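PDB 4IAU: beta-gamma-crystallin from Geodia cydonium, which is of unknown function but binds calcium and belongs to the beta/gamma-crystallins, built from Greek key motifs. Local coordinates for residues D100-I108 and W123-Y131. Residues are numbered along the deposited sequence; the frame is centred on the assembly and turned at random.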
ATOM      1  N   ASP A 100       6.859  -3.668  -5.004  1.00  6.50           N
ATOM      2  CA  ASP A 100       6.703  -4.923  -4.325  1.00  6.84           C
ATOM      3  C   ASP A 100       8.056  -5.616  -4.109  1.00  6.88           C
ATOM      4  O   ASP A 100       8.880  -5.723  -5.029  1.00  7.84           O
ATOM      5  CB  ASP A 100       5.826  -5.868  -5.137  1.00  7.73           C
ATOM      6  CG  ASP A 100       4.351  -5.441  -5.193  1.00  8.81           C
ATOM      7  OD1 ASP A 100       3.882  -4.806  -4.228  1.00  8.75           O
ATOM      8  OD2 ASP A 100       3.686  -5.796  -6.169  1.00 11.21           O
ATOM      9  N   LEU A 101       8.258  -6.095  -2.872  1.00  6.91           N
ATOM     10  CA  LEU A 101       9.406  -6.860  -2.445  1.00  7.04           C
ATOM     11  C   LEU A 101       8.969  -8.229  -1.982  1.00  7.39           C
ATOM     12  O   LEU A 101       8.681  -8.455  -0.800  1.00  7.74           O
ATOM     13  CB  LEU A 101      10.204  -6.200  -1.306  1.00  8.10           C
ATOM     14  CG  LEU A 101      11.224  -5.141  -1.712  1.00  7.63           C
ATOM     15  CD1 LEU A 101      10.626  -3.917  -2.385  1.00 10.08           C
ATOM     16  CD2 LEU A 101      12.057  -4.728  -0.529  1.00 10.28           C
ATOM     17  N   PRO A 102       8.962  -9.216  -2.904  1.00  8.78           N
ATOM     18  CA  PRO A 102       8.799 -10.618  -2.444  1.00 10.03           C
ATOM     19  C   PRO A 102      10.039 -11.132  -1.715  1.00  9.22           C
ATOM     20  O   PRO A 102       9.926 -12.086  -0.965  1.00 11.59           O
ATOM     21  CB  PRO A 102       8.601 -11.361  -3.774  1.00 12.76           C
ATOM     22  CG  PRO A 102       9.243 -10.538  -4.822  1.00 13.02           C
ATOM     23  CD  PRO A 102       9.017  -9.150  -4.379  1.00 11.17           C
ATOM     24  N   ASN A 103      11.179 -10.515  -1.995  1.00  8.84           N
ATOM     25  CA  ASN A 103      12.450 -10.970  -1.472  1.00 10.35           C
ATOM     26  C   ASN A 103      13.355  -9.728  -1.341  1.00  8.11           C
ATOM     27  O   ASN A 103      12.936  -8.594  -1.597  1.00  8.91           O
ATOM     28  CB  ASN A 103      13.087 -12.069  -2.276  1.00 15.83           C
ATOM     29  CG  ASN A 103      13.869 -12.985  -1.281  1.00 19.99           C
ATOM     30  OD1 ASN A 103      14.763 -12.737  -0.411  1.00 17.10           O
ATOM     31  ND2 ASN A 103      13.346 -14.234  -1.291  1.00 31.98           N
ATOM     32  N   SER A 104      14.599  -9.957  -0.947  1.00  8.09           N
ATOM     33  CA  SER A 104      15.553  -8.886  -0.831  1.00  8.28           C
ATOM     34  C   SER A 104      15.640  -8.032  -2.061  1.00  8.46           C
ATOM     35  O   SER A 104      15.515  -8.563  -3.179  1.00 10.57           O
ATOM     36  CB  SER A 104      16.941  -9.492  -0.574  1.00  8.99           C
ATOM     37  OG  SER A 104      16.909 -10.300   0.590  1.00  9.54           O
ATOM     38  N   ASN A 105      15.898  -6.733  -1.854  1.00  7.50           N
ATOM     39  CA  ASN A 105      16.101  -5.801  -2.966  1.00  7.63           C
ATOM     40  C   ASN A 105      17.286  -4.951  -2.648  1.00  7.01           C
ATOM     41  O   ASN A 105      17.263  -4.193  -1.662  1.00  7.60           O
ATOM     42  CB  ASN A 105      14.836  -4.955  -3.198  1.00  7.86           C
ATOM     43  CG  ASN A 105      14.933  -4.085  -4.400  1.00  8.24           C
ATOM     44  OD1 ASN A 105      15.987  -3.560  -4.751  1.00  9.29           O
ATOM     45  ND2 ASN A 105      13.803  -3.898  -5.082  1.00  9.04           N
ATOM     46  N   PRO A 106      18.381  -5.029  -3.420  1.00  7.27           N
ATOM     47  CA  PRO A 106      19.577  -4.293  -3.130  1.00  7.97           C
ATOM     48  C   PRO A 106      19.582  -2.845  -3.606  1.00  7.34           C
ATOM     49  O   PRO A 106      20.547  -2.129  -3.357  1.00  8.10           O
ATOM     50  CB  PRO A 106      20.671  -5.114  -3.882  1.00  8.85           C
ATOM     51  CG  PRO A 106      19.918  -5.592  -5.100  1.00  8.78           C
ATOM     52  CD  PRO A 106      18.534  -5.927  -4.583  1.00  9.19           C
ATOM     53  N   ARG A 107      18.556  -2.455  -4.354  1.00  7.64           N
ATOM     54  CA  ARG A 107      18.620  -1.121  -4.964  1.00  7.69           C
ATOM     55  C   ARG A 107      17.189  -0.643  -5.246  1.00  7.41           C
ATOM     56  O   ARG A 107      16.593  -0.926  -6.289  1.00  9.46           O
ATOM     57  CB  ARG A 107      19.475  -1.106  -6.220  1.00  8.95           C
ATOM     58  CG  ARG A 107      19.676   0.314  -6.701  1.00  9.74           C
ATOM     59  CD  ARG A 107      21.045   0.464  -7.277  1.00 10.52           C
ATOM     60  NE  ARG A 107      21.152   1.703  -8.008  1.00 11.34           N
ATOM     61  CZ  ARG A 107      22.138   2.067  -8.780  1.00 10.88           C
ATOM     62  NH1 ARG A 107      23.205   1.277  -8.822  1.00 13.79           N
ATOM     63  NH2 ARG A 107      22.099   3.214  -9.446  1.00 14.35           N
ATOM     64  N   ILE A 108      16.663   0.091  -4.284  1.00  7.76           N
ATOM     65  CA  ILE A 108      15.322   0.662  -4.302  1.00  7.59           C
ATOM     66  C   ILE A 108      15.393   2.079  -4.835  1.00  8.61           C
ATOM     67  O   ILE A 108      16.162   2.903  -4.317  1.00  9.95           O
ATOM     68  CB  ILE A 108      14.738   0.648  -2.891  1.00  7.63           C
ATOM     69  CG1 ILE A 108      14.616  -0.764  -2.365  1.00  8.25           C
ATOM     70  CG2 ILE A 108      13.411   1.420  -2.827  1.00  9.02           C
ATOM     71  CD1 ILE A 108      14.517  -0.907  -0.891  1.00  9.15           C
ATOM     72  N   TRP A 123      13.044  -8.360   8.035  1.00  8.17           N
ATOM     73  CA  TRP A 123      13.836  -7.622   7.052  1.00  7.60           C
ATOM     74  C   TRP A 123      14.807  -6.695   7.764  1.00  8.00           C
ATOM     75  O   TRP A 123      14.517  -6.186   8.846  1.00  9.89           O
ATOM     76  CB  TRP A 123      12.891  -6.786   6.180  1.00  7.93           C
ATOM     77  CG  TRP A 123      11.836  -7.549   5.445  1.00  7.74           C
ATOM     78  CD1 TRP A 123      10.673  -8.075   5.972  1.00  7.93           C
ATOM     79  CD2 TRP A 123      11.851  -7.895   4.061  1.00  7.27           C
ATOM     80  NE1 TRP A 123       9.973  -8.717   4.992  1.00  7.99           N
ATOM     81  CE2 TRP A 123      10.658  -8.604   3.800  1.00  7.32           C
ATOM     82  CE3 TRP A 123      12.742  -7.650   3.024  1.00  7.73           C
ATOM     83  CZ2 TRP A 123      10.328  -9.075   2.539  1.00  8.25           C
ATOM     84  CZ3 TRP A 123      12.402  -8.102   1.758  1.00  8.52           C
ATOM     85  CH2 TRP A 123      11.201  -8.802   1.520  1.00  8.57           C
ATOM     86  N   ARG A 124      15.909  -6.423   7.090  1.00  7.23           N
ATOM     87  CA  ARG A 124      16.856  -5.393   7.524  1.00  7.56           C
ATOM     88  C   ARG A 124      16.832  -4.281   6.485  1.00  6.66           C
ATOM     89  O   ARG A 124      16.902  -4.504   5.288  1.00  7.79           O
ATOM     90  CB  ARG A 124      18.291  -5.957   7.639  1.00  9.23           C
ATOM     91  CG  ARG A 124      18.434  -6.950   8.745  1.00 13.97           C
ATOM     92  CD  ARG A 124      19.875  -7.123   9.165  1.00 17.83           C
ATOM     93  NE  ARG A 124      20.050  -5.989  10.121  1.00 23.78           N
ATOM     94  CZ  ARG A 124      19.732  -5.949  11.411  1.00 25.50           C
ATOM     95  NH1 ARG A 124      19.200  -6.991  12.068  1.00 33.37           N
ATOM     96  NH2 ARG A 124      19.964  -4.811  12.064  1.00 25.31           N
ATOM     97  N   LEU A 125      16.693  -3.056   6.992  1.00  6.88           N
ATOM     98  CA  LEU A 125      16.482  -1.864   6.191  1.00  6.55           C
ATOM     99  C   LEU A 125      17.735  -0.982   6.263  1.00  6.88           C
ATOM    100  O   LEU A 125      18.184  -0.643   7.370  1.00  8.13           O
ATOM    101  CB  LEU A 125      15.297  -1.065   6.722  1.00  7.19           C
ATOM    102  CG  LEU A 125      13.919  -1.664   6.342  1.00  8.22           C
ATOM    103  CD1 LEU A 125      13.635  -3.002   6.971  1.00  9.55           C
ATOM    104  CD2 LEU A 125      12.848  -0.656   6.715  1.00 10.19           C
ATOM    105  N   TYR A 126      18.204  -0.555   5.099  1.00  6.71           N
ATOM    106  CA  TYR A 126      19.459   0.175   4.928  1.00  6.46           C
ATOM    107  C   TYR A 126      19.253   1.466   4.185  1.00  6.79           C
ATOM    108  O   TYR A 126      18.408   1.571   3.277  1.00  7.66           O
ATOM    109  CB  TYR A 126      20.446  -0.680   4.121  1.00  6.91           C
ATOM    110  CG  TYR A 126      20.813  -1.987   4.696  1.00  6.86           C
ATOM    111  CD1 TYR A 126      19.991  -3.093   4.489  1.00  7.77           C
ATOM    112  CD2 TYR A 126      22.012  -2.189   5.404  1.00  7.74           C
ATOM    113  CE1 TYR A 126      20.351  -4.332   5.016  1.00  8.39           C
ATOM    114  CE2 TYR A 126      22.368  -3.417   5.923  1.00  8.16           C
ATOM    115  CZ  TYR A 126      21.524  -4.490   5.726  1.00  8.54           C
ATOM    116  OH  TYR A 126      21.809  -5.739   6.191  1.00 11.79           O
ATOM    117  N   GLU A 127      20.050   2.487   4.512  1.00  7.62           N
ATOM    118  CA  GLU A 127      20.030   3.801   3.885  1.00  7.80           C
ATOM    119  C   GLU A 127      21.180   3.915   2.847  1.00  7.59           C
ATOM    120  O   GLU A 127      21.487   4.995   2.397  1.00  9.27           O
ATOM    121  CB  GLU A 127      20.091   4.879   4.901  1.00  8.22           C
ATOM    122  CG  GLU A 127      18.841   4.966   5.764  1.00  9.35           C
ATOM    123  CD  GLU A 127      18.849   6.210   6.663  1.00 11.43           C
ATOM    124  OE1 GLU A 127      19.756   7.052   6.577  1.00 18.39           O
ATOM    125  OE2 GLU A 127      17.945   6.295   7.499  1.00 13.06           O
ATOM    126  N   GLN A 128      21.769   2.787   2.481  1.00  7.71           N
ATOM    127  CA  GLN A 128      22.694   2.676   1.355  1.00  7.92           C
ATOM    128  C   GLN A 128      22.286   1.519   0.503  1.00  7.27           C
ATOM    129  O   GLN A 128      21.589   0.611   0.994  1.00  7.64           O
ATOM    130  CB  GLN A 128      24.126   2.468   1.892  1.00  8.40           C
ATOM    131  CG  GLN A 128      24.679   3.653   2.611  1.00 10.21           C
ATOM    132  CD  GLN A 128      26.045   3.389   3.188  1.00 11.94           C
ATOM    133  OE1 GLN A 128      26.998   3.048   2.443  1.00 15.92           O
ATOM    134  NE2 GLN A 128      26.109   3.568   4.497  1.00 14.70           N
ATOM    135  N   TYR A 129      22.679   1.505  -0.761  1.00  7.55           N
ATOM    136  CA  TYR A 129      22.395   0.379  -1.623  1.00  7.51           C
ATOM    137  C   TYR A 129      23.166  -0.851  -1.152  1.00  7.46           C
ATOM    138  O   TYR A 129      24.215  -0.796  -0.473  1.00  8.00           O
ATOM    139  CB  TYR A 129      22.768   0.731  -3.060  1.00  7.94           C
ATOM    140  CG  TYR A 129      22.002   1.872  -3.645  1.00  7.60           C
ATOM    141  CD1 TYR A 129      20.605   1.869  -3.632  1.00  7.89           C
ATOM    142  CD2 TYR A 129      22.658   2.934  -4.232  1.00  9.91           C
ATOM    143  CE1 TYR A 129      19.889   2.922  -4.180  1.00  8.77           C
ATOM    144  CE2 TYR A 129      21.938   3.966  -4.787  1.00 11.57           C
ATOM    145  CZ  TYR A 129      20.559   3.972  -4.740  1.00 10.02           C
ATOM    146  OH  TYR A 129      19.818   4.976  -5.351  1.00 13.18           O
ATOM    147  N   ASP A 130      22.665  -2.019  -1.549  1.00  7.27           N
ATOM    148  CA  ASP A 130      23.389  -3.273  -1.454  1.00  7.77           C
ATOM    149  C   ASP A 130      23.813  -3.613  -0.044  1.00  7.09           C
ATOM    150  O   ASP A 130      24.843  -4.258   0.184  1.00  8.10           O
ATOM    151  CB  ASP A 130      24.592  -3.312  -2.439  1.00  9.40           C
ATOM    152  CG  ASP A 130      25.084  -4.687  -2.702  1.00 10.99           C
ATOM    153  OD1 ASP A 130      24.271  -5.633  -2.695  1.00 14.51           O
ATOM    154  OD2 ASP A 130      26.289  -4.776  -3.059  1.00 12.80           O
ATOM    155  N   TYR A 131      22.953  -3.247   0.928  1.00  7.22           N
ATOM    156  CA  TYR A 131      23.078  -3.759   2.279  1.00  7.22           C
ATOM    157  C   TYR A 131      24.338  -3.253   2.968  1.00  7.42           C
ATOM    158  O   TYR A 131      24.875  -3.866   3.884  1.00  8.05           O
ATOM    159  CB  TYR A 131      22.980  -5.291   2.386  1.00  8.10           C
ATOM    160  CG  TYR A 131      21.977  -5.842   1.364  1.00  7.45           C
ATOM    161  CD1 TYR A 131      20.656  -5.429   1.307  1.00  7.79           C
ATOM    162  CD2 TYR A 131      22.396  -6.806   0.437  1.00  9.08           C
ATOM    163  CE1 TYR A 131      19.778  -5.946   0.370  1.00  7.90           C
ATOM    164  CE2 TYR A 131      21.521  -7.310  -0.547  1.00  9.49           C
ATOM    165  CZ  TYR A 131      20.221  -6.859  -0.535  1.00  8.93           C
ATOM    166  OH  TYR A 131      19.307  -7.335  -1.468  1.00 10.18           O
TER
HETATM  167  O   HOH W   1      19.212   3.849  -8.005  1.00 14.71           O
HETATM  168  O   HOH W   2      17.218   5.326  -4.209  1.00 25.90           O
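Arg107 lies across the Tyr129 ring with its chain as well as its charge: CD sits over the ring centre, 3.9 Å from the centroid, in a CH-pi contact, and CZ follows in a cation-pi contact, the guanidinium tilted 23° from the ring plane. CG starts out anti to the backbone N (chi1 -172°) and a bend at chi2 carries the rest over the face; arginine suits the place, having both methylenes and a flat cation to offer. Two waters hold the phenol end, one 2.9 Å from both Arg107 NE and Tyr129 OH, the other joining that hydroxyl to Ile108 O. Asp130 N donates to a lone pair of Pro106 O (2.8 Å). Asn105, its short carboxamide reaching two residues on, closes an Asx turn, OD1 accepting from Arg107 N. In this Greek key beta/gamma-crystallin domain, the loop after edge strand 98-101 meets the turn after strand 123-126; Asn105 hydrogen-bonds through the backbone with Met159 of strand 158-161, and Ile108 with Lys157 just before it. The Tyr131 side chain runs beside rigid, apolar Pro106, CZ 3.8 Å from Pro106 CB, and its OH reaches Ser104 CB at 3.3 Å. Buried Trp123 extends to the end of strand 98-101: Asn103 O meets its ring edge in plane, 3.4 Å from CZ3, and Leu101 CB packs against Trp123 CH2; tryptophan offers a wide apolar ring whose one N-H, NE1, hydrogen-bonds to Gln120 O.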